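Aerotolerance-related membrane protein (Bacteroides fragilis, PDB 4JDU) binds calcium through its von Willebrand factor type A domain, the part crystallised, and probably has a role in oxygen tolerance at the cell membrane. Local coordinates at residues Val9-Leu15 with Gly109-Ile115; Asp25-Arg30 with Gly143-Pro147; Ala125-Lys130 with Glu180-Gly185; Gln138-Leu142 with Ile202-Ile206. The protein carries 6 engineered substitutions. All blocks are in the same frame, centred on the assembly; numbering follows the deposited sequence. Where two conformers were deposited one is given.

Contact 1: Val9-Leu15 with Gly109-Ile115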
loop_
_atom_site.group_PDB
_atom_site.type_symbol
_atom_site.label_atom_id
_atom_site.label_comp_id
_atom_site.label_asym_id
_atom_site.label_seq_id
_atom_site.Cartn_x
_atom_site.Cartn_y
_atom_site.Cartn_z
ATOM N N VAL A 9 -16.366 2.199 9.216
ATOM C CA VAL A 9 -15.263 1.251 9.333
ATOM C C VAL A 9 -13.973 2.035 9.541
ATOM O O VAL A 9 -13.866 3.173 9.092
ATOM C CB VAL A 9 -15.153 0.398 8.048
ATOM C CG1 VAL A 9 -13.959 -0.562 8.091
ATOM C CG2 VAL A 9 -16.440 -0.362 7.822
ATOM N N GLU A 10 -13.003 1.450 10.236
ATOM C CA GLU A 10 -11.681 2.053 10.322
ATOM C C GLU A 10 -10.791 1.434 9.254
ATOM O O GLU A 10 -10.731 0.210 9.125
ATOM C CB GLU A 10 -11.072 1.857 11.714
ATOM C CG GLU A 10 -11.818 2.618 12.794
ATOM C CD GLU A 10 -11.126 2.567 14.135
ATOM O OE1 GLU A 10 -10.002 2.027 14.213
ATOM O OE2 GLU A 10 -11.715 3.069 15.117
ATOM N N VAL A 11 -10.124 2.277 8.470
ATOM C CA VAL A 11 -9.297 1.791 7.369
ATOM C C VAL A 11 -7.864 2.281 7.529
ATOM O O VAL A 11 -7.617 3.486 7.568
ATOM C CB VAL A 11 -9.840 2.277 6.003
ATOM C CG1 VAL A 11 -8.964 1.765 4.857
ATOM C CG2 VAL A 11 -11.283 1.831 5.818
HETATM N N MSE A 12 -6.917 1.356 7.633
HETATM C CA MSE A 12 -5.515 1.741 7.687
HETATM C C MSE A 12 -4.857 1.456 6.352
HETATM O O MSE A 12 -4.764 0.297 5.915
HETATM C CB MSE A 12 -4.765 1.013 8.806
HETATM C CG MSE A 12 -3.285 1.332 8.827
HETATM SE SE MSE A 12 -2.944 3.232 9.088
HETATM C CE MSE A 12 -3.773 3.452 10.819
ATOM N N ILE A 13 -4.422 2.531 5.701
ATOM C CA ILE A 13 -3.666 2.424 4.463
ATOM C C ILE A 13 -2.220 2.108 4.810
ATOM O O ILE A 13 -1.634 2.726 5.699
ATOM C CB ILE A 13 -3.694 3.750 3.679
ATOM C CG1 ILE A 13 -5.133 4.207 3.437
ATOM C CG2 ILE A 13 -2.947 3.608 2.358
ATOM C CD1 ILE A 13 -5.940 3.252 2.574
ATOM N N ALA A 14 -1.640 1.132 4.123
ATOM C CA ALA A 14 -0.204 0.892 4.230
ATOM C C ALA A 14 0.401 1.071 2.846
ATOM O O ALA A 14 0.208 0.222 1.971
ATOM C CB ALA A 14 0.080 -0.506 4.781
ATOM N N LEU A 15 1.097 2.186 2.650
ATOM C CA LEU A 15 1.616 2.559 1.336
ATOM C C LEU A 15 3.098 2.267 1.214
ATOM O O LEU A 15 3.907 2.786 1.985
ATOM C CB LEU A 15 1.367 4.043 1.064
ATOM C CG LEU A 15 2.004 4.642 -0.201
ATOM C CD1 LEU A 15 1.401 4.044 -1.458
ATOM C CD2 LEU A 15 1.789 6.128 -0.179
ATOM N N GLY A 109 -15.783 -2.232 12.302
ATOM C CA GLY A 109 -15.027 -2.937 11.288
ATOM C C GLY A 109 -13.628 -2.373 11.172
ATOM O O GLY A 109 -13.412 -1.170 11.357
ATOM N N ARG A 110 -12.665 -3.245 10.894
ATOM C CA ARG A 110 -11.286 -2.819 10.704
ATOM C C ARG A 110 -10.751 -3.430 9.412
ATOM O O ARG A 110 -10.846 -4.641 9.199
ATOM C CB ARG A 110 -10.401 -3.262 11.875
ATOM C CG ARG A 110 -10.847 -2.828 13.271
ATOM C CD ARG A 110 -9.958 -3.544 14.307
ATOM N NE ARG A 110 -10.176 -3.294 15.741
ATOM C CZ ARG A 110 -10.560 -2.155 16.323
ATOM N NH1 ARG A 110 -10.832 -1.056 15.626
ATOM N NH2 ARG A 110 -10.685 -2.124 17.646
ATOM N N ALA A 111 -10.188 -2.593 8.550
ATOM C CA ALA A 111 -9.618 -3.064 7.289
ATOM C C ALA A 111 -8.265 -2.433 7.039
ATOM O O ALA A 111 -8.063 -1.248 7.306
ATOM C CB ALA A 111 -10.557 -2.753 6.129
ATOM N N ILE A 112 -7.342 -3.238 6.525
ATOM C CA ILE A 112 -6.031 -2.763 6.105
ATOM C C ILE A 112 -5.999 -2.797 4.593
ATOM O O ILE A 112 -6.468 -3.759 3.985
ATOM C CB ILE A 112 -4.911 -3.652 6.673
ATOM C CG1 ILE A 112 -4.924 -3.598 8.207
ATOM C CG2 ILE A 112 -3.546 -3.252 6.102
ATOM C CD1 ILE A 112 -3.994 -4.595 8.865
ATOM N N VAL A 113 -5.488 -1.729 3.988
ATOM C CA VAL A 113 -5.325 -1.690 2.535
ATOM C C VAL A 113 -3.856 -1.470 2.215
ATOM O O VAL A 113 -3.327 -0.373 2.415
ATOM C CB VAL A 113 -6.179 -0.576 1.895
ATOM C CG1 VAL A 113 -6.008 -0.577 0.370
ATOM C CG2 VAL A 113 -7.652 -0.740 2.263
ATOM N N VAL A 114 -3.192 -2.536 1.778
ATOM C CA VAL A 114 -1.784 -2.471 1.393
ATOM C C VAL A 114 -1.687 -2.081 -0.076
ATOM O O VAL A 114 -2.319 -2.714 -0.920
ATOM C CB VAL A 114 -1.077 -3.825 1.611
ATOM C CG1 VAL A 114 0.402 -3.704 1.313
ATOM C CG2 VAL A 114 -1.277 -4.312 3.050
ATOM N N ILE A 115 -0.919 -1.029 -0.370
ATOM C CA ILE A 115 -0.722 -0.552 -1.742
ATOM C C ILE A 115 0.757 -0.679 -2.103
ATOM O O ILE A 115 1.615 -0.026 -1.514
ATOM C CB ILE A 115 -1.226 0.893 -1.911
ATOM C CG1 ILE A 115 -2.647 0.995 -1.342
ATOM C CG2 ILE A 115 -1.204 1.306 -3.367
ATOM C CD1 ILE A 115 -3.276 2.352 -1.470
#

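Contact 2: Asp25-Arg30 with Gly143-Pro147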
loop_
_atom_site.group_PDB
_atom_site.type_symbol
_atom_site.label_atom_id
_atom_site.label_comp_id
_atom_site.label_asym_id
_atom_site.label_seq_id
_atom_site.Cartn_x
_atom_site.Cartn_y
_atom_site.Cartn_z
ATOM N N ASP A 25 6.136 2.237 -15.209
ATOM C CA ASP A 25 5.374 1.346 -16.066
ATOM C C ASP A 25 3.879 1.648 -16.033
ATOM O O ASP A 25 3.163 1.366 -16.988
ATOM C CB ASP A 25 5.687 -0.132 -15.785
ATOM C CG ASP A 25 5.510 -0.532 -14.319
ATOM O OD1 ASP A 25 5.380 0.327 -13.415
ATOM O OD2 ASP A 25 5.538 -1.759 -14.058
ATOM N N VAL A 26 3.421 2.248 -14.943
ATOM C CA VAL A 26 2.081 2.830 -14.898
ATOM C C VAL A 26 2.223 4.333 -14.647
ATOM O O VAL A 26 3.128 4.772 -13.932
ATOM C CB VAL A 26 1.166 2.167 -13.841
ATOM C CG1 VAL A 26 1.038 0.663 -14.104
ATOM C CG2 VAL A 26 1.682 2.408 -12.460
ATOM N N GLN A 27 1.335 5.103 -15.262
ATOM C CA GLN A 27 1.464 6.558 -15.359
ATOM C C GLN A 27 0.883 7.253 -14.134
ATOM O O GLN A 27 -0.181 6.869 -13.653
ATOM C CB GLN A 27 0.743 7.017 -16.626
ATOM C CG GLN A 27 0.174 8.436 -16.639
ATOM C CD GLN A 27 -0.878 8.609 -17.736
ATOM O OE1 GLN A 27 -1.598 7.666 -18.068
ATOM N NE2 GLN A 27 -0.967 9.809 -18.300
ATOM N N PRO A 28 1.587 8.271 -13.608
ATOM C CA PRO A 28 2.919 8.684 -14.073
ATOM C C PRO A 28 4.047 7.899 -13.399
ATOM O O PRO A 28 5.171 7.898 -13.915
ATOM C CB PRO A 28 2.974 10.179 -13.727
ATOM C CG PRO A 28 2.006 10.359 -12.609
ATOM C CD PRO A 28 1.011 9.215 -12.633
ATOM N N SER A 29 3.747 7.231 -12.287
ATOM C CA SER A 29 4.638 6.230 -11.711
ATOM C C SER A 29 3.790 5.390 -10.787
ATOM O O SER A 29 2.637 5.734 -10.538
ATOM C CB SER A 29 5.768 6.881 -10.928
ATOM O OG SER A 29 5.257 7.490 -9.748
ATOM N N ARG A 30 4.336 4.287 -10.282
ATOM C CA ARG A 30 3.584 3.448 -9.351
ATOM C C ARG A 30 3.202 4.262 -8.116
ATOM O O ARG A 30 2.047 4.230 -7.678
ATOM C CB ARG A 30 4.407 2.225 -8.945
ATOM C CG ARG A 30 4.658 1.269 -10.113
ATOM C CD ARG A 30 5.574 0.146 -9.711
ATOM N NE ARG A 30 5.951 -0.681 -10.853
ATOM C CZ ARG A 30 6.806 -1.691 -10.770
ATOM N NH1 ARG A 30 7.350 -1.990 -9.594
ATOM N NH2 ARG A 30 7.117 -2.394 -11.851
ATOM N N GLY A 143 -2.400 -3.838 -6.069
ATOM C CA GLY A 143 -1.118 -4.020 -6.725
ATOM C C GLY A 143 -0.932 -2.962 -7.793
ATOM O O GLY A 143 -1.780 -2.812 -8.678
ATOM N N VAL A 144 0.154 -2.206 -7.692
ATOM C CA VAL A 144 0.428 -1.187 -8.704
ATOM C C VAL A 144 1.677 -1.544 -9.475
ATOM O O VAL A 144 2.699 -1.925 -8.914
ATOM C CB VAL A 144 0.566 0.252 -8.129
ATOM C CG1 VAL A 144 -0.797 0.817 -7.740
ATOM C CG2 VAL A 144 1.501 0.257 -6.958
ATOM N N GLY A 145 1.567 -1.432 -10.792
ATOM C CA GLY A 145 2.663 -1.769 -11.681
ATOM C C GLY A 145 2.206 -2.821 -12.666
ATOM O O GLY A 145 1.048 -3.259 -12.640
ATOM N N LEU A 146 3.117 -3.221 -13.545
ATOM C CA LEU A 146 2.835 -4.252 -14.534
ATOM C C LEU A 146 3.755 -5.443 -14.304
ATOM O O LEU A 146 4.859 -5.289 -13.779
ATOM C CB LEU A 146 3.027 -3.701 -15.950
ATOM C CG LEU A 146 2.176 -2.481 -16.329
ATOM C CD1 LEU A 146 2.481 -1.971 -17.736
ATOM C CD2 LEU A 146 0.702 -2.808 -16.187
ATOM N N PRO A 147 3.304 -6.644 -14.684
ATOM C CA PRO A 147 4.184 -7.795 -14.471
ATOM C C PRO A 147 5.400 -7.811 -15.401
ATOM O O PRO A 147 6.372 -8.493 -15.074
ATOM C CB PRO A 147 3.268 -8.999 -14.744
ATOM C CG PRO A 147 2.127 -8.454 -15.552
ATOM C CD PRO A 147 1.942 -7.039 -15.080
#

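Contact 3: Ala125-Lys130 with Glu180-Gly185. Engineered in segment 125-130: A127 (natural residue Glu).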
loop_
_atom_site.group_PDB
_atom_site.type_symbol
_atom_site.label_atom_id
_atom_site.label_comp_id
_atom_site.label_asym_id
_atom_site.label_seq_id
_atom_site.Cartn_x
_atom_site.Cartn_y
_atom_site.Cartn_z
ATOM N N ALA A 125 4.996 -11.728 5.204
ATOM C CA ALA A 125 3.831 -10.950 4.793
ATOM C C ALA A 125 2.555 -11.792 4.840
ATOM O O ALA A 125 1.518 -11.335 5.328
ATOM C CB ALA A 125 4.035 -10.369 3.404
ATOM N N VAL A 126 2.634 -13.019 4.331
ATOM C CA VAL A 126 1.478 -13.910 4.343
ATOM C C VAL A 126 1.074 -14.246 5.783
ATOM O O VAL A 126 -0.113 -14.189 6.130
ATOM C CB VAL A 126 1.742 -15.189 3.505
ATOM C CG1 VAL A 126 0.584 -16.147 3.609
ATOM C CG2 VAL A 126 1.984 -14.829 2.044
ATOM N N ALA A 127 2.063 -14.561 6.622
ATOM C CA ALA A 127 1.824 -14.859 8.036
ATOM C C ALA A 127 1.207 -13.658 8.754
ATOM O O ALA A 127 0.328 -13.820 9.605
ATOM C CB ALA A 127 3.123 -15.278 8.715
ATOM N N ALA A 128 1.667 -12.458 8.419
ATOM C CA ALA A 128 1.103 -11.257 9.016
ATOM C C ALA A 128 -0.359 -11.087 8.612
ATOM O O ALA A 128 -1.196 -10.709 9.438
ATOM C CB ALA A 128 1.917 -10.015 8.625
ATOM N N ALA A 129 -0.660 -11.349 7.345
ATOM C CA ALA A 129 -2.033 -11.251 6.861
ATOM C C ALA A 129 -2.932 -12.258 7.568
ATOM O O ALA A 129 -4.058 -11.920 7.947
ATOM C CB ALA A 129 -2.094 -11.443 5.341
ATOM N N LYS A 130 -2.438 -13.484 7.734
ATOM C CA LYS A 130 -3.166 -14.523 8.456
ATOM C C LYS A 130 -3.460 -14.106 9.897
ATOM O O LYS A 130 -4.581 -14.269 10.379
ATOM C CB LYS A 130 -2.366 -15.825 8.458
ATOM C CG LYS A 130 -3.117 -16.998 9.073
ATOM C CD LYS A 130 -4.402 -17.250 8.302
ATOM C CE LYS A 130 -5.144 -18.478 8.806
ATOM N NZ LYS A 130 -6.266 -18.840 7.895
ATOM N N GLU A 180 -1.857 -13.815 -2.749
ATOM C CA GLU A 180 -1.825 -14.726 -1.613
ATOM C C GLU A 180 -2.029 -13.945 -0.313
ATOM O O GLU A 180 -2.710 -14.410 0.608
ATOM C CB GLU A 180 -0.520 -15.524 -1.587
ATOM C CG GLU A 180 -0.545 -16.681 -0.599
ATOM C CD GLU A 180 0.797 -17.371 -0.461
ATOM O OE1 GLU A 180 1.778 -16.891 -1.070
ATOM O OE2 GLU A 180 0.865 -18.384 0.271
ATOM N N ILE A 181 -1.448 -12.758 -0.243
ATOM C CA ILE A 181 -1.615 -11.897 0.932
ATOM C C ILE A 181 -3.082 -11.542 1.145
ATOM O O ILE A 181 -3.603 -11.676 2.258
ATOM C CB ILE A 181 -0.755 -10.627 0.832
ATOM C CG1 ILE A 181 0.732 -10.998 0.902
ATOM C CG2 ILE A 181 -1.112 -9.635 1.944
ATOM C CD1 ILE A 181 1.672 -9.873 0.473
ATOM N N ALA A 182 -3.762 -11.131 0.081
ATOM C CA ALA A 182 -5.177 -10.789 0.190
ATOM C C ALA A 182 -6.014 -12.008 0.548
ATOM O O ALA A 182 -6.946 -11.908 1.359
ATOM C CB ALA A 182 -5.680 -10.163 -1.105
ATOM N N LYS A 183 -5.708 -13.159 -0.052
ATOM C CA LYS A 183 -6.435 -14.388 0.256
ATOM C C LYS A 183 -6.326 -14.715 1.742
ATOM O O LYS A 183 -7.341 -14.930 2.421
ATOM C CB LYS A 183 -5.904 -15.553 -0.583
ATOM C CG LYS A 183 -6.388 -16.919 -0.091
ATOM C CD LYS A 183 -5.599 -18.048 -0.743
ATOM C CE LYS A 183 -5.985 -19.397 -0.159
ATOM N NZ LYS A 183 -5.187 -20.492 -0.780
ATOM N N GLU A 184 -5.100 -14.738 2.255
ATOM C CA GLU A 184 -4.904 -15.109 3.647
ATOM C C GLU A 184 -5.405 -14.019 4.583
ATOM O O GLU A 184 -5.698 -14.294 5.744
ATOM C CB GLU A 184 -3.435 -15.440 3.925
ATOM C CG GLU A 184 -2.937 -16.689 3.195
ATOM C CD GLU A 184 -3.685 -17.962 3.550
ATOM O OE1 GLU A 184 -3.648 -18.906 2.730
ATOM O OE2 GLU A 184 -4.292 -18.039 4.642
ATOM N N GLY A 185 -5.509 -12.791 4.071
ATOM C CA GLY A 185 -6.067 -11.687 4.832
ATOM C C GLY A 185 -7.580 -11.569 4.745
ATOM O O GLY A 185 -8.144 -10.597 5.261
HETATM O O HOH W 1 -6.844 -16.642 6.343
#

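Contact 4: Gln138-Leu142 with Ile202-Ile206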
loop_
_atom_site.group_PDB
_atom_site.type_symbol
_atom_site.label_atom_id
_atom_site.label_comp_id
_atom_site.label_asym_id
_atom_site.label_seq_id
_atom_site.Cartn_x
_atom_site.Cartn_y
_atom_site.Cartn_z
ATOM N N GLN A 138 -9.478 -7.414 8.243
ATOM C CA GLN A 138 -9.310 -7.764 6.833
ATOM C C GLN A 138 -8.074 -7.111 6.224
ATOM O O GLN A 138 -7.771 -5.950 6.502
ATOM C CB GLN A 138 -10.544 -7.309 6.056
ATOM C CG GLN A 138 -10.453 -7.489 4.551
ATOM C CD GLN A 138 -11.678 -6.949 3.848
ATOM O OE1 GLN A 138 -11.920 -5.737 3.841
ATOM N NE2 GLN A 138 -12.473 -7.847 3.266
ATOM N N VAL A 139 -7.359 -7.862 5.394
ATOM C CA VAL A 139 -6.225 -7.298 4.662
ATOM C C VAL A 139 -6.464 -7.395 3.161
ATOM O O VAL A 139 -6.596 -8.493 2.603
ATOM C CB VAL A 139 -4.898 -7.991 4.986
ATOM C CG1 VAL A 139 -3.746 -7.264 4.303
ATOM C CG2 VAL A 139 -4.678 -8.065 6.490
ATOM N N ASN A 140 -6.537 -6.221 2.541
ATOM C CA ASN A 140 -6.723 -6.067 1.103
ATOM C C ASN A 140 -5.417 -5.613 0.483
ATOM O O ASN A 140 -4.604 -4.957 1.131
ATOM C CB ASN A 140 -7.803 -5.014 0.836
ATOM C CG ASN A 140 -9.116 -5.348 1.519
ATOM O OD1 ASN A 140 -9.816 -6.283 1.113
ATOM N ND2 ASN A 140 -9.462 -4.585 2.561
ATOM N N VAL A 141 -5.222 -5.945 -0.785
ATOM C CA VAL A 141 -4.012 -5.529 -1.481
ATOM C C VAL A 141 -4.336 -4.906 -2.837
ATOM O O VAL A 141 -5.062 -5.498 -3.656
ATOM C CB VAL A 141 -3.031 -6.709 -1.670
ATOM C CG1 VAL A 141 -1.763 -6.231 -2.359
ATOM C CG2 VAL A 141 -2.691 -7.365 -0.331
ATOM N N LEU A 142 -3.821 -3.696 -3.055
ATOM C CA LEU A 142 -3.908 -3.044 -4.354
ATOM C C LEU A 142 -2.518 -3.092 -4.973
ATOM O O LEU A 142 -1.563 -2.502 -4.448
ATOM C CB LEU A 142 -4.409 -1.603 -4.225
ATOM C CG LEU A 142 -5.683 -1.430 -3.398
ATOM C CD1 LEU A 142 -6.148 0.015 -3.387
ATOM C CD2 LEU A 142 -6.786 -2.360 -3.880
ATOM N N ILE A 202 -12.491 -1.252 -3.914
ATOM C CA ILE A 202 -11.976 -1.364 -2.555
ATOM C C ILE A 202 -12.974 -0.791 -1.538
ATOM O O ILE A 202 -13.167 -1.365 -0.466
ATOM C CB ILE A 202 -10.540 -0.770 -2.403
ATOM C CG1 ILE A 202 -9.954 -1.158 -1.046
ATOM C CG2 ILE A 202 -10.524 0.730 -2.598
ATOM C CD1 ILE A 202 -9.857 -2.650 -0.874
ATOM N N ASN A 203 -13.627 0.317 -1.886
ATOM C CA ASN A 203 -14.689 0.872 -1.047
ATOM C C ASN A 203 -15.849 -0.108 -0.914
ATOM O O ASN A 203 -16.479 -0.210 0.140
ATOM C CB ASN A 203 -15.207 2.198 -1.616
ATOM C CG ASN A 203 -14.313 3.375 -1.267
ATOM O OD1 ASN A 203 -13.787 4.055 -2.150
ATOM N ND2 ASN A 203 -14.139 3.624 0.028
ATOM N N GLN A 204 -16.121 -0.826 -1.998
ATOM C CA GLN A 204 -17.178 -1.832 -2.023
ATOM C C GLN A 204 -16.868 -2.998 -1.090
ATOM O O GLN A 204 -17.752 -3.495 -0.388
ATOM C CB GLN A 204 -17.393 -2.335 -3.455
ATOM C CG GLN A 204 -18.266 -3.578 -3.572
ATOM C CD GLN A 204 -18.601 -3.909 -5.015
ATOM O OE1 GLN A 204 -18.926 -3.023 -5.804
ATOM N NE2 GLN A 204 -18.515 -5.188 -5.369
ATOM N N GLU A 205 -15.610 -3.429 -1.079
ATOM C CA GLU A 205 -15.183 -4.507 -0.193
ATOM C C GLU A 205 -15.173 -4.048 1.262
ATOM O O GLU A 205 -15.560 -4.793 2.166
ATOM C CB GLU A 205 -13.794 -5.006 -0.591
ATOM C CG GLU A 205 -13.294 -6.173 0.244
ATOM C CD GLU A 205 -14.202 -7.385 0.162
ATOM O OE1 GLU A 205 -14.770 -7.644 -0.922
ATOM O OE2 GLU A 205 -14.347 -8.081 1.189
ATOM N N ILE A 206 -14.716 -2.819 1.477
ATOM C CA ILE A 206 -14.648 -2.231 2.811
ATOM C C ILE A 206 -16.045 -2.062 3.413
ATOM O O ILE A 206 -16.256 -2.319 4.601
ATOM C CB ILE A 206 -13.908 -0.872 2.779
ATOM C CG1 ILE A 206 -12.399 -1.090 2.630
ATOM C CG2 ILE A 206 -14.204 -0.046 4.030
ATOM C CD1 ILE A 206 -11.609 0.192 2.459
#

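Contact 1: Val9-Leu15 with Gly109-Ile115
V113 lies between V11 and I13 on one face of a parallel strand pair. Its CG2 meets V11 CG1 at 3.8 Å, while I13 CD1 comes alongside its CB at 3.9 Å. In the conformer given, the isoleucine reaches both ways: CG1, beside the backbone N with chi2 at -63°, turns CD1 back to V113, and I13 CG2 meets I115 CD1 at 4.0 Å. L15 CD1 extends the row by resting 4.1 Å from I115 CB. At the other end V9 CG1 sits 3.4 Å from G109 O, with the A111 methyl at the edge of contact. On the reverse face the A14 methyl only just reaches V114 CG2, and E10 and R110 run side by side, with OE1 3.5 Å from NH1 in a salt bridge whose flat groups are turned 49° apart; E10 OE2 is held more closely by T103. Six backbone hydrogen bonds join the strands, E10, M12 and A14 each using both N and O. The pair lies in the middle of the main sheet, between strands 49-55 and 138-143. Helices 37-43 and 195-206 pack on the V11, I13 and V113 face, and helix 91-99 packs on the face of selenomethionine M12, I112 and V114.

Contact 2: Asp25-Arg30 with Gly143-Pro147
G145 passes V26 with their CA atoms 5.6 Å apart, its backbone held at phi 123° and psi 180°, a conformation that side-chain-bearing residues seldom take. The carboxylate of D25 is the polar centre. Its CG sits between the backbone N and the carbonyl carbon (chi1 54°), which brings OD2 to L146 N in a 2.9 Å hydrogen bond. R30 grips the same carboxylate side-on, NE to OD1 at 2.8 Å and NH2 to OD2 at 2.8 Å, with both oxygens close to the guanidinium plane. R30 NH2 and L146 N approach OD2 from opposite faces of the carboxylate, so one oxygen ties two segments together. The extended arginine runs over the bare glycine, NE lying 3.6 Å from G145 CA, and buries V144 O, which has no polar partner in the model. An apolar contact flanks it: L146 CG meets V26 CG1 at 4.0 Å. R30 also bridges to D117, a calcium-binding residue in another structure of this protein, consistent with R30 lying in the second shell of the metal site. The contact joins the loop after strand 9-16, where helix 30-33 begins, to the loop after strand 138-143; V144 bonds through its backbone to T116 of strand 109-116.

Contact 3: Ala125-Lys130 with Glu180-Gly185
I181 spreads over the small side chains of A125 and A129, the apolar centre where two helices run almost parallel, 21° apart with axes 8.1 Å at closest approach. Its CD1 lies 3.8 Å from A125 CB and its CG2 4.0 Å from A129 CB. The alanine methyl also presses on the neighbouring helix backbone, A129 CB standing 3.4 Å from I181 O. Farther out, V126 wedges between the two glutamates: CG2 meets the carboxylate end of E180, whose side chain crosses it at about a right angle, and CG1 meets E184 CG at 3.6 Å. Chi1 (-66°) lays E184 CG on V126, and the bend at chi2 then turns the carboxylate toward K130. At the polar edge the salt bridge between K130 NZ and E184 OE2 is long, 3.9 Å, and a water does the closer joining, accepting from K130 NZ at 2.8 Å and donating to E184 O at 2.7 Å. S133 OG also bonds to E184 O, close to where helix 175-184 ends. I91 and I95 of helix 91-99 close the inner side against A125 and I181. Such side-by-side helices, layered on one face of a mostly parallel sheet, are characteristic of the three-layer alpha/beta fold of von Willebrand factor A domains.

Contact 4: Gln138-Leu142 with Ile202-Ile206
Extended from the strand, with CG opposite the backbone N (chi1 174°), Q138 carries its amide out to E205, whose own chain is bent at chi2 (60°), which sets OE2 beside the amide nitrogen. Q138 NE2 donates to E205 OE2 at 2.8 Å, a bent bond (137° at the hydrogen) that enters on the anti side of the carboxylate. The same NE2 also bonds to N186 O, so both its hydrogens can be used. At the other end of the amide, N140 ND2 comes from above the carbonyl plane to Q138 OE1 at 3.0 Å, which helps to fix how the glutamine amide is turned. N140 OD1 accepts from I188 N and lies 3.6 Å from E205 CG, beside the aliphatic part of the glutamate. The two buried amides thus bond to each other, to the E205 carboxylate and to the backbone of N186 and I188. Next to them the packing becomes apolar: I202 CD1 butts against N140 CB at 3.6 Å and reaches L142 CD2 at 4.3 Å, so that it touches two residues on the same face of the strand. Residues 202-206, the end of helix 195-206, run antiparallel to strand segment 138-142, which lies between strands 109-116 and 189-191. Beside it, I202 also touches L41 of helix 37-43, whereas V141 points to the sheet's other face and packs on C178 and I181 of helix 175-184.

From the N terminus, strand 9-16 enters contact 1 and the loop behind it enters contact 2. Contact 1 closes first, when the chain returns in strand 109-116, and it closes before contacts 3 and 4 open. Helix 125-134 then opens contact 3 and strand 138-143 opens contact 4. Residues 143-147, following directly, close contact 2, which therefore crosses the other three. Helix 175-184 closes contact 3, and helix 195-206 closes contact 4 near the C terminus, so these two cross as well. Contacts 1 and 4 meet through neighbouring strands of one sheet, and contacts 3 and 4 through G185 and V139. Together they join sheet, both helical layers and the loops near the calcium site.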